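Local coordinates for protein 4-hydroxy-tetrahydrodipicolinate synthase (PDB 2YXG) that probably catalyses the condensation of pyruvate with aspartate semialdehyde to 4-hydroxy-tetrahydrodipicolinate, a step of lysine biosynthesis, and works as a homotetramer, at residues 79-84 and 118-123; 168-173 and 193-198; 250-255 and 277-282. All blocks are in the same frame, centred on the assembly; numbering follows the deposited sequence.

Interaction 1 (79-84 and 118-123)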
ATOM      1  N   ASN A  79      20.133  -6.675  11.350  1.00 20.03           N
ATOM      2  CA  ASN A  79      20.130  -5.355  10.690  1.00 19.75           C
ATOM      3  C   ASN A  79      21.431  -4.570  11.033  1.00 20.52           C
ATOM      4  O   ASN A  79      21.547  -3.383  10.763  1.00 20.22           O
ATOM      5  CB  ASN A  79      18.826  -4.567  11.029  1.00 19.05           C
ATOM      6  CG  ASN A  79      18.763  -4.143  12.457  1.00 20.35           C
ATOM      7  OD1 ASN A  79      19.629  -4.533  13.276  1.00 21.26           O
ATOM      8  ND2 ASN A  79      17.776  -3.306  12.795  1.00 18.15           N
ATOM      9  N   CYS A  80      22.382  -5.244  11.676  1.00 20.60           N
ATOM     10  CA  CYS A  80      23.686  -4.677  11.907  1.00 21.25           C
ATOM     11  C   CYS A  80      24.681  -5.550  11.167  1.00 20.59           C
ATOM     12  O   CYS A  80      24.807  -6.740  11.496  1.00 19.81           O
ATOM     13  CB  CYS A  80      23.996  -4.669  13.450  1.00 20.78           C
ATOM     14  SG  CYS A  80      25.717  -4.183  13.869  1.00 23.01           S
ATOM     15  N   THR A  81      25.429  -4.980  10.219  1.00 21.17           N
ATOM     16  CA  THR A  81      26.342  -5.807   9.390  1.00 21.74           C
ATOM     17  C   THR A  81      27.412  -6.560  10.218  1.00 23.92           C
ATOM     18  O   THR A  81      27.688  -7.734   9.988  1.00 22.86           O
ATOM     19  CB  THR A  81      26.981  -4.989   8.277  1.00 22.22           C
ATOM     20  OG1 THR A  81      25.937  -4.305   7.555  1.00 22.23           O
ATOM     21  CG2 THR A  81      27.775  -5.884   7.257  1.00 19.70           C
ATOM     22  N   GLU A  82      27.964  -5.895  11.224  1.00 26.08           N
ATOM     23  CA  GLU A  82      28.988  -6.497  12.082  1.00 28.74           C
ATOM     24  C   GLU A  82      28.441  -7.726  12.789  1.00 26.78           C
ATOM     25  O   GLU A  82      29.130  -8.731  12.918  1.00 26.46           O
ATOM     26  CB  GLU A  82      29.526  -5.449  13.105  1.00 28.52           C
ATOM     27  CG  GLU A  82      30.666  -5.944  14.017  1.00 32.87           C
ATOM     28  CD  GLU A  82      31.042  -4.927  15.165  1.00 35.73           C
ATOM     29  OE1 GLU A  82      31.004  -3.684  14.959  1.00 44.73           O
ATOM     30  OE2 GLU A  82      31.388  -5.374  16.284  1.00 43.73           O
ATOM     31  N   GLU A  83      27.203  -7.633  13.265  1.00 25.72           N
ATOM     32  CA  GLU A  83      26.586  -8.757  13.928  1.00 25.09           C
ATOM     33  C   GLU A  83      26.230  -9.856  12.947  1.00 23.11           C
ATOM     34  O   GLU A  83      26.291 -11.051  13.319  1.00 22.02           O
ATOM     35  CB  GLU A  83      25.373  -8.308  14.763  1.00 25.26           C
ATOM     36  CG  GLU A  83      24.599  -9.473  15.362  1.00 27.44           C
ATOM     37  CD  GLU A  83      23.384  -9.073  16.210  1.00 31.13           C
ATOM     38  OE1 GLU A  83      22.416  -8.461  15.669  1.00 34.77           O
ATOM     39  OE2 GLU A  83      23.367  -9.429  17.430  1.00 38.80           O
ATOM     40  N   ALA A  84      25.857  -9.495  11.698  1.00 21.88           N
ATOM     41  CA  ALA A  84      25.518 -10.543  10.680  1.00 22.07           C
ATOM     42  C   ALA A  84      26.773 -11.406  10.365  1.00 21.97           C
ATOM     43  O   ALA A  84      26.710 -12.638  10.297  1.00 22.46           O
ATOM     44  CB  ALA A  84      24.874  -9.911   9.336  1.00 20.38           C
ATOM     45  N   PHE A 118      25.301  -7.728   2.356  1.00 18.22           N
ATOM     46  CA  PHE A 118      25.397  -9.194   2.035  1.00 19.90           C
ATOM     47  C   PHE A 118      26.795  -9.556   1.506  1.00 20.60           C
ATOM     48  O   PHE A 118      27.227 -10.673   1.613  1.00 20.10           O
ATOM     49  CB  PHE A 118      24.304  -9.679   1.035  1.00 18.34           C
ATOM     50  CG  PHE A 118      22.914  -9.714   1.620  1.00 20.30           C
ATOM     51  CD1 PHE A 118      22.627 -10.499   2.756  1.00 22.08           C
ATOM     52  CD2 PHE A 118      21.899  -8.951   1.088  1.00 20.71           C
ATOM     53  CE1 PHE A 118      21.351 -10.526   3.314  1.00 21.33           C
ATOM     54  CE2 PHE A 118      20.585  -9.007   1.637  1.00 21.99           C
ATOM     55  CZ  PHE A 118      20.331  -9.784   2.732  1.00 20.31           C
ATOM     56  N   GLY A 119      27.464  -8.581   0.885  1.00 22.83           N
ATOM     57  CA  GLY A 119      28.857  -8.727   0.439  1.00 22.50           C
ATOM     58  C   GLY A 119      29.764  -9.051   1.615  1.00 22.75           C
ATOM     59  O   GLY A 119      30.566  -9.965   1.527  1.00 21.80           O
ATOM     60  N   LYS A 120      29.624  -8.320   2.724  1.00 23.71           N
ATOM     61  CA  LYS A 120      30.446  -8.584   3.932  1.00 24.62           C
ATOM     62  C   LYS A 120      30.137  -9.964   4.513  1.00 24.57           C
ATOM     63  O   LYS A 120      31.046 -10.664   4.981  1.00 24.70           O
ATOM     64  CB  LYS A 120      30.266  -7.503   5.036  1.00 25.74           C
ATOM     65  CG  LYS A 120      30.592  -6.038   4.637  1.00 31.75           C
ATOM     66  CD  LYS A 120      32.116  -5.720   4.592  1.00 40.45           C
ATOM     67  CE  LYS A 120      32.665  -5.275   5.981  1.00 45.50           C
ATOM     68  NZ  LYS A 120      34.190  -5.413   6.175  1.00 43.92           N
ATOM     69  N   VAL A 121      28.857 -10.356   4.516  1.00 23.46           N
ATOM     70  CA  VAL A 121      28.486 -11.702   4.963  1.00 23.37           C
ATOM     71  C   VAL A 121      29.163 -12.774   4.070  1.00 24.46           C
ATOM     72  O   VAL A 121      29.794 -13.712   4.573  1.00 22.85           O
ATOM     73  CB  VAL A 121      26.939 -11.886   5.043  1.00 23.73           C
ATOM     74  CG1 VAL A 121      26.555 -13.289   5.288  1.00 23.19           C
ATOM     75  CG2 VAL A 121      26.348 -10.959   6.155  1.00 22.06           C
ATOM     76  N   ALA A 122      29.011 -12.613   2.752  1.00 24.78           N
ATOM     77  CA  ALA A 122      29.536 -13.565   1.795  1.00 25.03           C
ATOM     78  C   ALA A 122      31.066 -13.696   1.898  1.00 25.86           C
ATOM     79  O   ALA A 122      31.572 -14.813   1.815  1.00 25.83           O
ATOM     80  CB  ALA A 122      29.081 -13.209   0.399  1.00 24.18           C
ATOM     81  N   GLU A 123      31.775 -12.579   2.095  1.00 26.83           N
ATOM     82  CA  GLU A 123      33.230 -12.576   2.308  1.00 28.91           C
ATOM     83  C   GLU A 123      33.670 -13.227   3.610  1.00 29.04           C
ATOM     84  O   GLU A 123      34.819 -13.656   3.725  1.00 30.81           O
ATOM     85  CB  GLU A 123      33.785 -11.149   2.276  1.00 29.38           C
ATOM     86  CG  GLU A 123      34.015 -10.614   0.840  1.00 32.78           C
ATOM     87  CD  GLU A 123      33.975  -9.078   0.719  1.00 33.53           C
ATOM     88  OE1 GLU A 123      34.305  -8.366   1.714  1.00 35.93           O
ATOM     89  OE2 GLU A 123      33.584  -8.584  -0.378  1.00 37.46           O
TER
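Lys120 meets Thr81 with the root of its long side chain. CB of Lys120 lies 3.7 Å from CG2 of Thr81, and CG of Lys120 is next at 3.9 Å from that methyl. There the contact stops. Two successive bends, chi2 -78° and chi3 -87°, turn the chain off its first course: CD of Lys120 is already 5.1 Å from Thr81 CG2, and NZ ends 6.5 Å from it. Thr81 thus sees a purely aliphatic stem, and the two side chains meet nearly at right angles. In the threonine, OG1 lies beside the backbone N (chi1 -52°), which turns the methyl CG2 to the side away from that N and makes it available for this contact.

These are neighbouring outer helices of a (β/α)8 barrel: helix 81-94 follows strand 71-75, helix 111-124 follows strand 98-102, and the two strands are adjacent and parallel. The first turn of 81-94, with Cys80 as its N-cap and Ala84 N bonded to Cys80 O, faces the end of 111-124.

Alongside, Ala84 and Val121 make a buried methyl-to-methyl contact, with CB of Ala84 3.7 Å from CG2 of Val121. Their CA atoms are 6.5 Å apart, against 7.4 Å for the CA atoms of Thr81 and Lys120, so the backbones draw closer at the pair carrying the smaller groups. No hydrogen bond joins the two segments. His117 touches both Thr81 and Ala84, while Leu266 of a neighbouring subunit packs on Thr81 and on Lys120.

Interaction 2 (168-173 and 193-198)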
ATOM      1  N   SER A 168       5.845 -11.886  -9.890  1.00 25.95           N
ATOM      2  CA  SER A 168       6.754 -11.557 -10.995  1.00 26.95           C
ATOM      3  C   SER A 168       8.133 -11.174 -10.505  1.00 25.53           C
ATOM      4  O   SER A 168       9.067 -11.214 -11.295  1.00 25.76           O
ATOM      5  CB  SER A 168       6.204 -10.537 -11.975  1.00 26.91           C
ATOM      6  OG  SER A 168       6.175  -9.336 -11.350  1.00 30.25           O
ATOM      7  N   GLN A 169       8.260 -10.829  -9.218  1.00 23.26           N
ATOM      8  CA  GLN A 169       9.603 -10.778  -8.663  1.00 22.10           C
ATOM      9  C   GLN A 169      10.271 -12.166  -8.727  1.00 21.06           C
ATOM     10  O   GLN A 169      11.473 -12.259  -8.985  1.00 21.52           O
ATOM     11  CB  GLN A 169       9.686 -10.175  -7.259  1.00 21.11           C
ATOM     12  CG  GLN A 169      11.120 -10.181  -6.722  1.00 20.69           C
ATOM     13  CD  GLN A 169      11.355  -9.146  -5.669  1.00 22.19           C
ATOM     14  OE1 GLN A 169      11.740  -9.465  -4.525  1.00 27.90           O
ATOM     15  NE2 GLN A 169      11.164  -7.883  -6.034  1.00 19.10           N
ATOM     16  N   VAL A 170       9.493 -13.217  -8.499  1.00 20.18           N
ATOM     17  CA  VAL A 170       9.989 -14.563  -8.633  1.00 20.34           C
ATOM     18  C   VAL A 170      10.370 -14.874 -10.107  1.00 22.18           C
ATOM     19  O   VAL A 170      11.409 -15.509 -10.366  1.00 21.10           O
ATOM     20  CB  VAL A 170       9.019 -15.644  -8.011  1.00 21.28           C
ATOM     21  CG1 VAL A 170       9.300 -17.058  -8.580  1.00 14.46           C
ATOM     22  CG2 VAL A 170       9.066 -15.614  -6.437  1.00 19.97           C
ATOM     23  N   SER A 171       9.596 -14.399 -11.092  1.00 23.01           N
ATOM     24  CA  SER A 171      10.062 -14.751 -12.409  1.00 24.49           C
ATOM     25  C   SER A 171      11.219 -13.924 -12.880  1.00 24.65           C
ATOM     26  O   SER A 171      11.995 -14.387 -13.674  1.00 24.35           O
ATOM     27  CB  SER A 171       8.974 -15.007 -13.472  1.00 25.17           C
ATOM     28  OG  SER A 171       7.888 -14.201 -13.338  1.00 27.45           O
ATOM     29  N   GLU A 172      11.364 -12.718 -12.349  1.00 26.50           N
ATOM     30  CA  GLU A 172      12.560 -11.905 -12.595  1.00 28.43           C
ATOM     31  C   GLU A 172      13.801 -12.568 -12.040  1.00 26.27           C
ATOM     32  O   GLU A 172      14.830 -12.560 -12.715  1.00 27.27           O
ATOM     33  CB  GLU A 172      12.395 -10.474 -12.073  1.00 28.43           C
ATOM     34  CG  GLU A 172      11.108  -9.832 -12.703  1.00 33.33           C
ATOM     35  CD  GLU A 172      10.483  -8.622 -11.966  1.00 35.58           C
ATOM     36  OE1 GLU A 172      11.048  -8.068 -10.965  1.00 43.12           O
ATOM     37  OE2 GLU A 172       9.371  -8.225 -12.417  1.00 45.04           O
ATOM     38  N   LEU A 173      13.712 -13.142 -10.842  1.00 24.53           N
ATOM     39  CA  LEU A 173      14.806 -13.937 -10.284  1.00 24.97           C
ATOM     40  C   LEU A 173      15.101 -15.184 -11.123  1.00 26.12           C
ATOM     41  O   LEU A 173      16.276 -15.494 -11.383  1.00 25.51           O
ATOM     42  CB  LEU A 173      14.565 -14.347  -8.825  1.00 24.70           C
ATOM     43  CG  LEU A 173      14.540 -13.203  -7.774  1.00 24.25           C
ATOM     44  CD1 LEU A 173      13.888 -13.653  -6.491  1.00 24.62           C
ATOM     45  CD2 LEU A 173      15.941 -12.653  -7.498  1.00 22.15           C
ATOM     46  N   ILE A 193       6.991 -22.998  -7.414  1.00 21.48           N
ATOM     47  CA  ILE A 193       7.633 -24.156  -8.083  1.00 21.25           C
ATOM     48  C   ILE A 193       7.283 -24.281  -9.572  1.00 22.56           C
ATOM     49  O   ILE A 193       8.153 -24.588 -10.407  1.00 21.64           O
ATOM     50  CB  ILE A 193       7.344 -25.454  -7.320  1.00 21.07           C
ATOM     51  CG1 ILE A 193       7.960 -25.400  -5.903  1.00 21.16           C
ATOM     52  CG2 ILE A 193       7.884 -26.629  -8.037  1.00 20.52           C
ATOM     53  CD1 ILE A 193       7.440 -26.558  -4.988  1.00 20.17           C
ATOM     54  N   ALA A 194       6.016 -23.997  -9.893  1.00 23.08           N
ATOM     55  CA  ALA A 194       5.562 -23.913 -11.282  1.00 23.09           C
ATOM     56  C   ALA A 194       6.390 -22.904 -12.066  1.00 24.07           C
ATOM     57  O   ALA A 194       6.705 -23.115 -13.254  1.00 23.89           O
ATOM     58  CB  ALA A 194       4.058 -23.547 -11.341  1.00 22.19           C
ATOM     59  N   LEU A 195       6.750 -21.808 -11.393  1.00 24.34           N
ATOM     60  CA  LEU A 195       7.524 -20.768 -12.020  1.00 24.88           C
ATOM     61  C   LEU A 195       8.987 -21.178 -12.136  1.00 24.01           C
ATOM     62  O   LEU A 195       9.733 -20.498 -12.829  1.00 25.04           O
ATOM     63  CB  LEU A 195       7.418 -19.448 -11.255  1.00 23.80           C
ATOM     64  CG  LEU A 195       6.191 -18.602 -11.608  1.00 27.04           C
ATOM     65  CD1 LEU A 195       5.990 -17.428 -10.582  1.00 20.88           C
ATOM     66  CD2 LEU A 195       6.239 -18.058 -13.068  1.00 23.46           C
ATOM     67  N   GLY A 196       9.356 -22.273 -11.475  1.00 22.95           N
ATOM     68  CA  GLY A 196      10.727 -22.832 -11.460  1.00 22.82           C
ATOM     69  C   GLY A 196      11.465 -22.783 -10.110  1.00 22.06           C
ATOM     70  O   GLY A 196      12.688 -23.017 -10.050  1.00 21.08           O
ATOM     71  N   GLY A 197      10.764 -22.427  -9.021  1.00 21.14           N
ATOM     72  CA  GLY A 197      11.413 -22.492  -7.713  1.00 19.83           C
ATOM     73  C   GLY A 197      11.697 -23.967  -7.371  1.00 19.88           C
ATOM     74  O   GLY A 197      11.046 -24.873  -7.907  1.00 18.78           O
ATOM     75  N   LYS A 198      12.575 -24.200  -6.401  1.00 18.96           N
ATOM     76  CA  LYS A 198      13.020 -25.524  -6.084  1.00 20.03           C
ATOM     77  C   LYS A 198      12.657 -26.051  -4.734  1.00 20.79           C
ATOM     78  O   LYS A 198      13.076 -27.149  -4.402  1.00 21.86           O
ATOM     79  CB  LYS A 198      14.543 -25.567  -6.181  1.00 20.74           C
ATOM     80  CG  LYS A 198      15.044 -25.228  -7.537  1.00 21.32           C
ATOM     81  CD  LYS A 198      14.467 -26.167  -8.559  1.00 27.41           C
ATOM     82  CE  LYS A 198      15.063 -25.863  -9.962  1.00 31.43           C
ATOM     83  NZ  LYS A 198      14.873 -27.067 -10.768  1.00 33.89           N
TER
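At the Schellman motif that closes helix 189-194, Leu195 packs against Val170 and Ser171 of helix 168-177. The evidence for the motif lies in the backbone: Gly196 leaves the helical region with phi 113°, and two backbone bonds return to the last turn, one of them Gly196 N to Ile193 O at 2.8 Å. Leu195, just before that reversal, points its side chain at the neighbouring helix and supplies every atom that touches from its segment.

The leucine straddles two residues. Its CD1 methyl rests 3.9 Å from CG1 of Val170, and CB of Leu195 is 4.1 Å from Val170 CG1 too, so Val170 CG1 lies along one flank of the leucine. The other branch, CD2, reaches CB of Ser171 at 4.1 Å, touching the serine through carbon. Val170 offers CG1 because this branch stands anti to the backbone N (chi1 160°); CG2 remains 5.5 Å from Leu195 CD1.

In the (β/α)8 barrel, helix 168-177 follows strand 157-162 and helix 189-194 follows strand 180-183, which makes them consecutive helices of the outer ring. Val170 also touches Glu162 on strand 157-162, and its side chain is about 10 Å from that of Lys161, predicted to form the Schiff base with substrate. Leu195 packs on Leu167 as well. The contact also borders a subunit interface, where Leu195 O accepts a hydrogen bond from Tyr232 OH of a neighbouring subunit; the same tyrosine packs on Ser171.

Interaction 3 (250-255 and 277-282)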
ATOM      1  N   VAL A 250       1.677 -21.302  14.733  1.00 18.91           N
ATOM      2  CA  VAL A 250       2.393 -22.569  14.708  1.00 18.42           C
ATOM      3  C   VAL A 250       2.728 -23.070  16.099  1.00 19.52           C
ATOM      4  O   VAL A 250       2.546 -24.244  16.368  1.00 20.91           O
ATOM      5  CB  VAL A 250       3.634 -22.583  13.745  1.00 18.70           C
ATOM      6  CG1 VAL A 250       4.816 -21.731  14.270  1.00 17.23           C
ATOM      7  CG2 VAL A 250       4.087 -24.017  13.489  1.00 16.88           C
ATOM      8  N   LYS A 251       3.145 -22.211  17.012  1.00 19.84           N
ATOM      9  CA  LYS A 251       3.389 -22.705  18.366  1.00 21.67           C
ATOM     10  C   LYS A 251       2.050 -23.120  19.061  1.00 22.08           C
ATOM     11  O   LYS A 251       1.977 -24.086  19.816  1.00 21.89           O
ATOM     12  CB  LYS A 251       4.136 -21.646  19.159  1.00 21.48           C
ATOM     13  CG  LYS A 251       5.318 -22.177  19.957  1.00 25.02           C
ATOM     14  CD  LYS A 251       6.141 -21.037  20.686  1.00 24.14           C
ATOM     15  CE  LYS A 251       7.582 -21.464  20.762  1.00 22.91           C
ATOM     16  NZ  LYS A 251       8.373 -20.715  21.763  1.00 24.84           N
ATOM     17  N   THR A 252       0.978 -22.383  18.779  1.00 21.80           N
ATOM     18  CA  THR A 252      -0.286 -22.662  19.418  1.00 21.99           C
ATOM     19  C   THR A 252      -0.743 -24.035  18.945  1.00 22.76           C
ATOM     20  O   THR A 252      -1.162 -24.871  19.777  1.00 22.70           O
ATOM     21  CB  THR A 252      -1.276 -21.618  19.050  1.00 21.13           C
ATOM     22  OG1 THR A 252      -0.729 -20.359  19.444  1.00 24.57           O
ATOM     23  CG2 THR A 252      -2.601 -21.857  19.728  1.00 21.83           C
ATOM     24  N   ALA A 253      -0.626 -24.259  17.618  1.00 22.32           N
ATOM     25  CA  ALA A 253      -0.937 -25.513  17.006  1.00 22.12           C
ATOM     26  C   ALA A 253      -0.106 -26.711  17.567  1.00 23.36           C
ATOM     27  O   ALA A 253      -0.684 -27.747  17.888  1.00 22.85           O
ATOM     28  CB  ALA A 253      -0.794 -25.406  15.511  1.00 21.41           C
ATOM     29  N   LEU A 254       1.224 -26.571  17.664  1.00 23.21           N
ATOM     30  CA  LEU A 254       2.073 -27.616  18.287  1.00 24.92           C
ATOM     31  C   LEU A 254       1.666 -27.903  19.723  1.00 24.93           C
ATOM     32  O   LEU A 254       1.645 -29.052  20.105  1.00 25.49           O
ATOM     33  CB  LEU A 254       3.579 -27.264  18.271  1.00 23.65           C
ATOM     34  CG  LEU A 254       4.057 -27.211  16.813  1.00 25.65           C
ATOM     35  CD1 LEU A 254       5.428 -26.557  16.691  1.00 24.68           C
ATOM     36  CD2 LEU A 254       4.026 -28.641  16.176  1.00 23.38           C
ATOM     37  N   ASN A 255       1.392 -26.874  20.515  1.00 24.42           N
ATOM     38  CA  ASN A 255       0.902 -27.120  21.880  1.00 26.62           C
ATOM     39  C   ASN A 255      -0.427 -27.892  21.924  1.00 26.12           C
ATOM     40  O   ASN A 255      -0.608 -28.803  22.750  1.00 25.22           O
ATOM     41  CB  ASN A 255       0.771 -25.817  22.679  1.00 26.77           C
ATOM     42  CG  ASN A 255       2.118 -25.249  23.063  1.00 29.13           C
ATOM     43  OD1 ASN A 255       2.378 -24.066  22.860  1.00 31.82           O
ATOM     44  ND2 ASN A 255       2.988 -26.093  23.624  1.00 30.07           N
ATOM     45  N   LYS A 277     -10.015 -20.916  18.480  1.00 25.77           N
ATOM     46  CA  LYS A 277     -11.119 -21.770  18.025  1.00 25.41           C
ATOM     47  C   LYS A 277     -11.060 -22.056  16.529  1.00 23.41           C
ATOM     48  O   LYS A 277     -11.258 -23.148  16.111  1.00 21.50           O
ATOM     49  CB  LYS A 277     -12.446 -21.121  18.386  1.00 25.79           C
ATOM     50  CG  LYS A 277     -12.684 -20.995  19.867  1.00 25.75           C
ATOM     51  CD  LYS A 277     -14.186 -20.681  20.100  1.00 28.45           C
ATOM     52  CE  LYS A 277     -14.442 -20.369  21.603  1.00 34.08           C
ATOM     53  NZ  LYS A 277     -15.914 -20.145  21.870  1.00 36.04           N
ATOM     54  N   ILE A 278     -10.762 -21.048  15.735  1.00 24.40           N
ATOM     55  CA  ILE A 278     -10.606 -21.238  14.270  1.00 24.11           C
ATOM     56  C   ILE A 278      -9.464 -22.242  14.010  1.00 24.02           C
ATOM     57  O   ILE A 278      -9.602 -23.228  13.251  1.00 23.98           O
ATOM     58  CB  ILE A 278     -10.409 -19.868  13.529  1.00 23.86           C
ATOM     59  CG1 ILE A 278     -11.775 -19.121  13.449  1.00 26.29           C
ATOM     60  CG2 ILE A 278      -9.896 -20.093  12.061  1.00 21.25           C
ATOM     61  CD1 ILE A 278     -11.727 -17.617  13.509  1.00 24.60           C
ATOM     62  N   LEU A 279      -8.346 -22.017  14.677  1.00 23.78           N
ATOM     63  CA  LEU A 279      -7.218 -22.942  14.541  1.00 23.32           C
ATOM     64  C   LEU A 279      -7.622 -24.352  14.964  1.00 23.52           C
ATOM     65  O   LEU A 279      -7.327 -25.336  14.227  1.00 23.15           O
ATOM     66  CB  LEU A 279      -5.985 -22.454  15.330  1.00 23.43           C
ATOM     67  CG  LEU A 279      -4.757 -23.381  15.256  1.00 20.41           C
ATOM     68  CD1 LEU A 279      -4.334 -23.720  13.806  1.00 16.94           C
ATOM     69  CD2 LEU A 279      -3.643 -22.771  16.034  1.00 21.32           C
ATOM     70  N   GLU A 280      -8.286 -24.467  16.134  1.00 23.40           N
ATOM     71  CA  GLU A 280      -8.697 -25.768  16.636  1.00 24.20           C
ATOM     72  C   GLU A 280      -9.580 -26.507  15.634  1.00 23.11           C
ATOM     73  O   GLU A 280      -9.451 -27.720  15.427  1.00 23.08           O
ATOM     74  CB  GLU A 280      -9.482 -25.669  17.941  1.00 24.47           C
ATOM     75  CG  GLU A 280      -8.684 -25.500  19.201  1.00 27.91           C
ATOM     76  CD  GLU A 280      -9.588 -25.071  20.372  1.00 30.98           C
ATOM     77  OE1 GLU A 280     -10.806 -25.225  20.215  1.00 36.98           O
ATOM     78  OE2 GLU A 280      -9.117 -24.598  21.430  1.00 36.28           O
ATOM     79  N   ASN A 281     -10.503 -25.785  15.030  1.00 23.07           N
ATOM     80  CA  ASN A 281     -11.437 -26.442  14.101  1.00 23.58           C
ATOM     81  C   ASN A 281     -10.677 -26.938  12.895  1.00 22.31           C
ATOM     82  O   ASN A 281     -10.932 -28.036  12.435  1.00 22.22           O
ATOM     83  CB  ASN A 281     -12.611 -25.519  13.704  1.00 23.12           C
ATOM     84  CG  ASN A 281     -13.493 -25.159  14.892  1.00 25.13           C
ATOM     85  OD1 ASN A 281     -13.454 -25.827  15.902  1.00 22.64           O
ATOM     86  ND2 ASN A 281     -14.272 -24.072  14.777  1.00 27.29           N
ATOM     87  N   VAL A 282      -9.737 -26.150  12.378  1.00 22.94           N
ATOM     88  CA  VAL A 282      -8.976 -26.654  11.238  1.00 23.55           C
ATOM     89  C   VAL A 282      -8.112 -27.889  11.595  1.00 23.39           C
ATOM     90  O   VAL A 282      -8.051 -28.834  10.808  1.00 22.44           O
ATOM     91  CB  VAL A 282      -8.240 -25.580  10.327  1.00 24.83           C
ATOM     92  CG1 VAL A 282      -8.802 -24.146  10.427  1.00 23.97           C
ATOM     93  CG2 VAL A 282      -6.701 -25.690  10.343  1.00 23.48           C
TER
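Leu279 reaches Thr252 and Ala253 chiefly through one methyl, CD2, and carries the whole contact from its helix. The apolar approaches come first. CD2 of Leu279 is 3.9 Å from CG2 of Thr252 and 3.9 Å from CB of Ala253, so it sits between two successive side chains of helix 248-256. The other branch comes less near, Leu279 CD1 being 4.3 Å from Ala253 CB. With CG anti to the backbone N (chi1 179°), the leucine extends across the gap between backbones whose nearest CA atoms, of Ala253 and Leu279, are 7.2 Å apart.

A second kind of approach is to the main chain. Leu279 CD2 stands 3.7 Å from the backbone N of Ala253, its shortest distance to the segment, which shows that the methyl settles against the helix surface itself.

Polar bonding does not cross between the segments. Thr252 OG1, placed beside its own backbone N (chi1 -57°), is hydrogen-bonded to Ile248 O within the helix, which leaves the threonine's carbons to meet the leucine.

Both helices belong to the helical C-terminal part that follows the barrel. Leu279 also touches Ala240 of helix 224-240, and Val282 touches Leu237 there, while Lys251 forms a salt bridge with Glu46, beyond barrel strand 37-40.

In the fold
Along the chain the contacts follow in series, interaction 1 closing before interaction 2 opens and interaction 2 before interaction 3. The first two join outer helices of the (β/α)8 barrel, 81-94 with 111-124 and 168-177 with 189-194; their centres are 26 Å apart. Interaction 3 pairs helices 248-256 and 273-286, after the barrel, with its centre 36 Å from that of interaction 1, across the chain's centre, and 31 Å from that of interaction 2. None touches another. Interactions 1 and 2 meet different neighbouring subunits, consistent with a dimer of dimers, whereas no other chain of the tetramer touches the segments of interaction 3.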